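Local coordinates for DUF3501 family protein (Burkholderia pseudomallei K96243, PDB 3FJV) that is of unknown function but folds round an antiparallel beta-sheet flanked by helices, with two copies of the chain in the assembly, at residues L43-E48 against L147-G152; E62-E67 against Q71-A76; L78-D83 against K88-I93. One frame throughout, in Å; residues are numbered along the deposited sequence.

Contact 1: L43-E48 against L147-G152; sequences LLFEDE and LRFELG
Leu43 and Leu147 meet methyl to methyl, CD2 of the former lying 3.6 Å from CD1 of the latter, with the two side chains crossing at about a right angle. Both leucines set CG beside the backbone N, and a chi2 close to 180° carries their methyls over the face of the sheet. Two residues further along each strand the pattern recurs with aromatic groups. Phe45 sends its ring corner CE1 to within 4.1 Å of Phe149 CE2; these side chains also cross at roughly a right angle, and the approach to both rings is oblique. The first torsions of Phe45 (-73°) and Phe149 (-66°) likewise set CG beside the backbone N, and from there the rings reach toward each other. Leu43 CD1 lies more loosely, 4.4 Å from Phe149 CZ, and links the two pairs. No hydrogen bond joins the segments, because strand 86-93 runs between them, and on it Ala89 packs against Leu43 and Phe45. All four side chains are buried. The case illustrates how large residues on next-but-one strands meet over a small one between them, forming part of the hydrophobic packing on one face of a twisted antiparallel beta-sheet.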
# COMPACT_ATOMS: atom_id res chain seq x y z
N LEU A 43 11.49 9.04 -6.78
CA LEU A 43 12.46 8.28 -5.99
C LEU A 43 13.09 9.22 -4.96
O LEU A 43 13.47 10.33 -5.28
CB LEU A 43 13.65 7.76 -6.84
CG LEU A 43 13.64 6.47 -7.65
CD1 LEU A 43 14.99 6.30 -8.27
CD2 LEU A 43 13.31 5.28 -6.79
N LEU A 44 13.21 8.74 -3.72
CA LEU A 44 13.97 9.42 -2.70
C LEU A 44 15.11 8.53 -2.33
O LEU A 44 14.90 7.43 -1.80
CB LEU A 44 13.14 9.76 -1.47
CG LEU A 44 13.90 10.58 -0.38
CD1 LEU A 44 14.09 12.02 -0.84
CD2 LEU A 44 13.09 10.49 0.93
N PHE A 45 16.33 9.00 -2.62
CA PHE A 45 17.53 8.29 -2.18
C PHE A 45 17.72 8.50 -0.69
O PHE A 45 17.79 9.64 -0.21
CB PHE A 45 18.73 8.72 -3.01
CG PHE A 45 18.69 8.17 -4.37
CD1 PHE A 45 19.20 6.90 -4.62
CD2 PHE A 45 18.04 8.87 -5.41
CE1 PHE A 45 19.16 6.34 -5.90
CE2 PHE A 45 17.97 8.35 -6.69
CZ PHE A 45 18.51 7.04 -6.95
N GLU A 46 17.77 7.40 0.04
CA GLU A 46 17.73 7.43 1.50
C GLU A 46 19.11 7.52 2.15
O GLU A 46 20.08 6.89 1.69
CB GLU A 46 16.95 6.23 2.04
CG GLU A 46 15.55 6.09 1.47
CD GLU A 46 14.46 6.94 2.18
OE1 GLU A 46 14.79 7.68 3.14
OE2 GLU A 46 13.26 6.78 1.81
N ASP A 47 19.20 8.32 3.21
CA ASP A 47 20.44 8.43 3.99
C ASP A 47 20.13 8.57 5.49
O ASP A 47 18.97 8.37 5.89
CB ASP A 47 21.33 9.59 3.44
CG ASP A 47 20.67 10.98 3.58
OD1 ASP A 47 19.71 11.11 4.41
OD2 ASP A 47 21.09 11.95 2.89
N GLU A 48 21.14 8.84 6.32
CA GLU A 48 20.92 8.94 7.77
C GLU A 48 19.80 9.97 8.11
O GLU A 48 18.93 9.73 8.95
CB GLU A 48 22.21 9.30 8.51
CG GLU A 48 22.04 9.26 10.04
CD GLU A 48 23.25 9.68 10.81
OE1 GLU A 48 24.06 10.47 10.30
OE2 GLU A 48 23.33 9.33 11.99
N LEU A 147 13.89 0.17 -2.92
CA LEU A 147 14.81 -0.28 -3.95
C LEU A 147 16.29 -0.25 -3.47
O LEU A 147 16.69 0.62 -2.64
CB LEU A 147 14.67 0.58 -5.20
CG LEU A 147 13.30 0.82 -5.82
CD1 LEU A 147 13.44 1.67 -7.13
CD2 LEU A 147 12.53 -0.43 -6.02
N ARG A 148 17.09 -1.17 -4.03
CA ARG A 148 18.53 -1.23 -3.79
C ARG A 148 19.22 -1.21 -5.16
O ARG A 148 18.86 -1.97 -6.03
CB ARG A 148 18.85 -2.54 -3.06
CG ARG A 148 20.29 -2.96 -3.00
CD ARG A 148 20.50 -4.11 -1.99
NE ARG A 148 20.14 -5.45 -2.45
CZ ARG A 148 20.92 -6.23 -3.20
NH1 ARG A 148 22.09 -5.78 -3.64
NH2 ARG A 148 20.50 -7.45 -3.55
N PHE A 149 20.21 -0.35 -5.35
CA PHE A 149 21.00 -0.34 -6.58
C PHE A 149 22.44 -0.69 -6.20
O PHE A 149 23.09 0.08 -5.49
CB PHE A 149 20.98 1.07 -7.19
CG PHE A 149 19.63 1.52 -7.69
CD1 PHE A 149 19.21 1.22 -8.98
CD2 PHE A 149 18.83 2.35 -6.89
CE1 PHE A 149 17.97 1.67 -9.43
CE2 PHE A 149 17.63 2.81 -7.35
CZ PHE A 149 17.19 2.46 -8.63
N GLU A 150 22.98 -1.80 -6.71
CA GLU A 150 24.31 -2.23 -6.30
C GLU A 150 25.35 -1.74 -7.34
O GLU A 150 25.20 -1.95 -8.55
CB GLU A 150 24.34 -3.75 -6.08
CG GLU A 150 25.41 -4.21 -5.07
CD GLU A 150 25.08 -3.93 -3.61
OE1 GLU A 150 23.89 -3.87 -3.22
OE2 GLU A 150 26.05 -3.77 -2.84
N LEU A 151 26.36 -1.00 -6.85
CA LEU A 151 27.37 -0.42 -7.73
C LEU A 151 28.73 -1.04 -7.54
O LEU A 151 29.21 -1.19 -6.40
CB LEU A 151 27.47 1.10 -7.52
CG LEU A 151 26.48 2.10 -8.13
CD1 LEU A 151 25.00 1.79 -7.89
CD2 LEU A 151 26.83 3.51 -7.57
N GLY A 152 29.37 -1.37 -8.66
CA GLY A 152 30.71 -1.93 -8.62
C GLY A 152 31.76 -0.84 -8.54
O GLY A 152 31.48 0.35 -8.46

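Contact 2: E62-E67 against Q71-A76; sequences EKIFDE and QAELDA
Glu67 and Gln71 join through the first turn of helix 67-77, the second of two consecutive helices joined by a short loop; the first, helix 48-62, ends in a Schellman motif with Lys63 as its positive-phi C-prime residue. The linker is short, and Asp66 starts the new helix as its N-cap, with OD2 bonded to Gly69 N. Gln71 opens the second segment: its N donates to Glu67 O at 3.0 Å, and its CB rests 3.5 Å from that same oxygen. The rest of Gln71 turns along its own helix. With CG anti to the backbone N and the chain bent at chi2, the amide is brought back over the next turn, where NE2 donates to Asp75 OD1 at 2.9 Å with an N-H...O angle of 157°. The oxygen lies in the amide plane, whereas the donor stands above the plane of the carboxylate, 40° out of it. Ala72 follows, packed against Arg107 of the second subunit. Glu73 then makes the side-chain contact with the linker. A first torsion of -57° and a further bend at chi2 fold its chain so that Ile64, crossing it at about a right angle, touches it with its extended CD1 tip: this methyl is 4.1 Å from Glu73 CG and 3.4 Å from Glu73 OE2. The carboxylate is not left to the apolar neighbour, since OE2 forms a salt bridge with Arg107 of the second subunit. Leu74 packs on Ile55 of helix 48-62, joining the two helices. Asp75 and Ala76 continue the helix, with Ala76 N bonded to Ala72 O at 3.0 Å.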
# COMPACT_ATOMS: atom_id res chain seq x y z
N GLU A 62 2.68 6.99 16.32
CA GLU A 62 2.25 5.75 16.96
C GLU A 62 2.48 5.80 18.48
O GLU A 62 2.01 4.93 19.15
CB GLU A 62 2.94 4.52 16.34
CG GLU A 62 2.67 4.34 14.85
CD GLU A 62 1.21 4.14 14.55
OE1 GLU A 62 0.62 3.20 15.13
OE2 GLU A 62 0.62 4.92 13.77
N LYS A 63 3.12 6.86 18.99
CA LYS A 63 3.51 7.00 20.40
C LYS A 63 4.20 5.77 20.96
O LYS A 63 3.75 5.19 21.96
CB LYS A 63 2.29 7.33 21.27
CG LYS A 63 1.53 8.61 20.86
CD LYS A 63 0.34 8.85 21.80
CE LYS A 63 -0.57 9.97 21.37
NZ LYS A 63 0.21 11.17 21.19
N ILE A 64 5.30 5.40 20.32
CA ILE A 64 6.07 4.19 20.67
C ILE A 64 7.33 4.55 21.47
O ILE A 64 8.18 5.30 21.00
CB ILE A 64 6.48 3.37 19.37
CG1 ILE A 64 5.22 2.94 18.62
CG2 ILE A 64 7.44 2.20 19.75
CD1 ILE A 64 5.54 2.39 17.21
N PHE A 65 7.42 4.02 22.70
CA PHE A 65 8.54 4.29 23.60
C PHE A 65 9.11 3.11 24.39
O PHE A 65 9.94 3.30 25.26
CB PHE A 65 8.15 5.40 24.60
CG PHE A 65 6.95 5.08 25.43
CD1 PHE A 65 5.69 5.43 24.99
CD2 PHE A 65 7.08 4.48 26.67
CE1 PHE A 65 4.55 5.16 25.77
CE2 PHE A 65 5.95 4.22 27.46
CZ PHE A 65 4.70 4.54 27.01
N ASP A 66 8.64 1.91 24.12
CA ASP A 66 9.16 0.74 24.73
C ASP A 66 10.27 0.18 23.85
O ASP A 66 10.30 0.36 22.63
CB ASP A 66 8.04 -0.30 24.89
CG ASP A 66 7.55 -0.82 23.56
OD1 ASP A 66 6.94 -0.04 22.79
OD2 ASP A 66 7.77 -2.02 23.28
N GLU A 67 11.16 -0.55 24.48
CA GLU A 67 12.41 -0.91 23.81
C GLU A 67 12.20 -1.85 22.62
O GLU A 67 12.81 -1.66 21.57
CB GLU A 67 13.31 -1.53 24.86
CG GLU A 67 14.69 -1.87 24.47
CD GLU A 67 15.35 -2.66 25.61
OE1 GLU A 67 15.44 -2.11 26.74
OE2 GLU A 67 15.70 -3.85 25.38
N GLN A 71 12.87 -0.86 18.70
CA GLN A 71 13.76 -1.72 17.90
C GLN A 71 13.07 -2.23 16.65
O GLN A 71 13.70 -2.31 15.59
CB GLN A 71 14.29 -2.92 18.71
CG GLN A 71 15.47 -3.67 18.02
CD GLN A 71 16.62 -2.74 17.69
OE1 GLN A 71 17.12 -2.05 18.58
NE2 GLN A 71 17.08 -2.73 16.42
N ALA A 72 11.78 -2.53 16.76
CA ALA A 72 11.01 -3.04 15.64
C ALA A 72 10.91 -1.99 14.52
O ALA A 72 10.90 -2.35 13.35
CB ALA A 72 9.62 -3.51 16.11
N GLU A 73 10.82 -0.70 14.87
CA GLU A 73 10.82 0.31 13.81
C GLU A 73 12.20 0.47 13.19
O GLU A 73 12.31 0.61 11.99
CB GLU A 73 10.31 1.67 14.30
CG GLU A 73 8.92 1.67 14.92
CD GLU A 73 7.86 1.05 14.02
OE1 GLU A 73 8.03 0.99 12.77
OE2 GLU A 73 6.84 0.61 14.59
N LEU A 74 13.26 0.47 14.00
CA LEU A 74 14.64 0.48 13.45
C LEU A 74 14.83 -0.66 12.43
O LEU A 74 15.39 -0.49 11.31
CB LEU A 74 15.65 0.36 14.60
CG LEU A 74 16.04 1.65 15.36
CD1 LEU A 74 16.70 1.30 16.68
CD2 LEU A 74 16.97 2.58 14.53
N ASP A 75 14.34 -1.84 12.80
CA ASP A 75 14.56 -3.02 11.96
C ASP A 75 13.68 -2.94 10.73
O ASP A 75 14.08 -3.35 9.66
CB ASP A 75 14.23 -4.30 12.70
CG ASP A 75 15.18 -4.61 13.85
OD1 ASP A 75 16.24 -3.99 13.94
OD2 ASP A 75 14.85 -5.49 14.67
N ALA A 76 12.48 -2.34 10.85
CA ALA A 76 11.60 -2.20 9.70
C ALA A 76 12.17 -1.27 8.61
O ALA A 76 11.91 -1.46 7.39
CB ALA A 76 10.22 -1.71 10.11

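Contact 3: L78-D83 against K88-I93; sequences LPLVPD and KATLQI
Lys88, Leu80 and Thr90 carry this contact, in which a 3-10 turn at 78-80, lying between helix 67-77 and strand 86-93, is pinned to the strand of the antiparallel sheet that follows it. Lys88, the most deeply engaged, is buried and hooked: its chain bends at chi2 (-66°) and again at chi4 (68°), curling round the turn so that its methylenes lie against backbone carbonyls. CB sits 3.2 Å from Leu80 O. At the end of the hook NZ donates to Val81 O at 2.7 Å and to Pro79 O at 3.1 Å, in each case from above the carbonyl plane. A water accepts a third bond from NZ and donates to Asp83 OD2, bridging a lysine and a carboxylate whose charged atoms do not touch. The ammonium group thus draws together carbonyls from the 3-10 turn (Pro79) and from the residue just after it (Val81), and its charge is probably eased by them and by the nearby aspartate.

Leu80 shares its neighbourhood with Ile51 of helix 48-62 and Phe146 of strand 144-150. Its side chain crosses that of Thr90 obliquely, presenting both methyls to one oxygen. The hydroxyl is hydrogen-bonded to Glu46, while the leucine packs beside it: Leu80 CD1 and CD2 each lie 3.8 Å from Thr90 OG1.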
# COMPACT_ATOMS: atom_id res chain seq x y z
N LEU A 78 15.54 -0.62 8.27
CA LEU A 78 16.89 -1.07 7.88
C LEU A 78 17.10 -1.27 6.38
O LEU A 78 18.17 -0.99 5.88
CB LEU A 78 17.22 -2.42 8.54
CG LEU A 78 18.67 -2.89 8.38
CD1 LEU A 78 19.63 -1.94 9.11
CD2 LEU A 78 18.83 -4.32 8.97
N PRO A 79 16.09 -1.78 5.65
CA PRO A 79 16.24 -1.87 4.21
C PRO A 79 16.67 -0.56 3.53
O PRO A 79 17.27 -0.61 2.46
CB PRO A 79 14.83 -2.28 3.72
CG PRO A 79 14.19 -2.93 4.91
CD PRO A 79 14.79 -2.29 6.11
N LEU A 80 16.35 0.61 4.11
CA LEU A 80 16.72 1.85 3.47
C LEU A 80 18.19 2.30 3.70
O LEU A 80 18.63 3.32 3.09
CB LEU A 80 15.74 2.97 3.85
CG LEU A 80 14.25 2.69 3.67
CD1 LEU A 80 13.38 3.90 4.02
CD2 LEU A 80 14.02 2.21 2.24
N VAL A 81 18.91 1.62 4.60
CA VAL A 81 20.25 2.04 4.98
C VAL A 81 21.30 1.64 3.92
O VAL A 81 21.50 0.45 3.64
CB VAL A 81 20.61 1.47 6.35
CG1 VAL A 81 22.02 1.90 6.75
CG2 VAL A 81 19.56 1.95 7.40
N PRO A 82 21.97 2.62 3.29
CA PRO A 82 23.05 2.25 2.35
C PRO A 82 24.24 1.58 3.05
O PRO A 82 24.49 1.82 4.21
CB PRO A 82 23.41 3.58 1.66
CG PRO A 82 22.79 4.60 2.39
CD PRO A 82 21.84 4.08 3.41
N ASP A 83 24.91 0.66 2.39
CA ASP A 83 25.84 -0.16 3.13
C ASP A 83 27.27 -0.01 2.70
O ASP A 83 28.13 -0.73 3.23
CB ASP A 83 25.45 -1.63 3.05
CG ASP A 83 25.36 -2.12 1.67
OD1 ASP A 83 25.92 -1.46 0.74
OD2 ASP A 83 24.70 -3.17 1.49
N LYS A 88 20.21 3.20 -1.84
CA LYS A 88 18.88 2.77 -1.43
C LYS A 88 17.89 3.91 -1.70
O LYS A 88 18.21 5.06 -1.45
CB LYS A 88 18.84 2.37 0.07
CG LYS A 88 19.86 1.32 0.55
CD LYS A 88 19.64 -0.01 -0.04
CE LYS A 88 20.56 -1.08 0.61
NZ LYS A 88 20.23 -1.37 2.02
N ALA A 89 16.69 3.57 -2.20
CA ALA A 89 15.65 4.56 -2.55
C ALA A 89 14.23 4.03 -2.27
O ALA A 89 13.96 2.82 -2.29
CB ALA A 89 15.79 5.06 -4.02
N THR A 90 13.37 4.93 -1.84
CA THR A 90 11.95 4.69 -1.75
C THR A 90 11.35 5.21 -3.06
O THR A 90 11.55 6.38 -3.44
CB THR A 90 11.32 5.42 -0.52
OG1 THR A 90 11.90 4.90 0.68
CG2 THR A 90 9.80 5.20 -0.51
N LEU A 91 10.65 4.32 -3.75
CA LEU A 91 9.93 4.65 -4.97
C LEU A 91 8.45 4.82 -4.61
O LEU A 91 7.85 3.95 -3.97
CB LEU A 91 10.06 3.54 -6.02
CG LEU A 91 9.28 3.66 -7.36
CD1 LEU A 91 9.78 4.72 -8.31
CD2 LEU A 91 9.31 2.32 -8.13
N GLN A 92 7.88 5.92 -5.07
CA GLN A 92 6.45 6.17 -4.88
C GLN A 92 5.81 6.38 -6.22
O GLN A 92 6.36 7.06 -7.07
CB GLN A 92 6.19 7.36 -3.96
CG GLN A 92 6.63 7.07 -2.51
CD GLN A 92 5.99 8.00 -1.50
OE1 GLN A 92 4.75 8.00 -1.35
NE2 GLN A 92 6.81 8.77 -0.78
N ILE A 93 4.66 5.75 -6.41
CA ILE A 93 3.85 5.86 -7.62
C ILE A 93 2.66 6.70 -7.19
O ILE A 93 1.96 6.31 -6.24
CB ILE A 93 3.38 4.45 -8.07
CG1 ILE A 93 4.59 3.56 -8.35
CG2 ILE A 93 2.51 4.52 -9.35
CD1 ILE A 93 4.25 2.06 -8.34
O HOH W 1 22.12 -3.63 2.18

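From the N terminus, strand 41-45 supplies the first half of contact 1, and the chain then leaves the sheet for helix 48-62. Contact 2 closes a very short loop at the turn into helix 67-77. Contact 3 follows in series, closing another short loop as the chain returns to the sheet in strand 86-93. Much later strand 144-150 completes contact 1, whose long loop encloses both others; none cross. Strand 86-93 lies between the two strands of contact 1, so contacts 1 and 3 touch, through Glu46 with Thr90 and Leu147 with Ala89. Contact 2 lies apart, its centre about 23 Å from that of contact 1, yet contacts 2 and 3 both reach the second subunit.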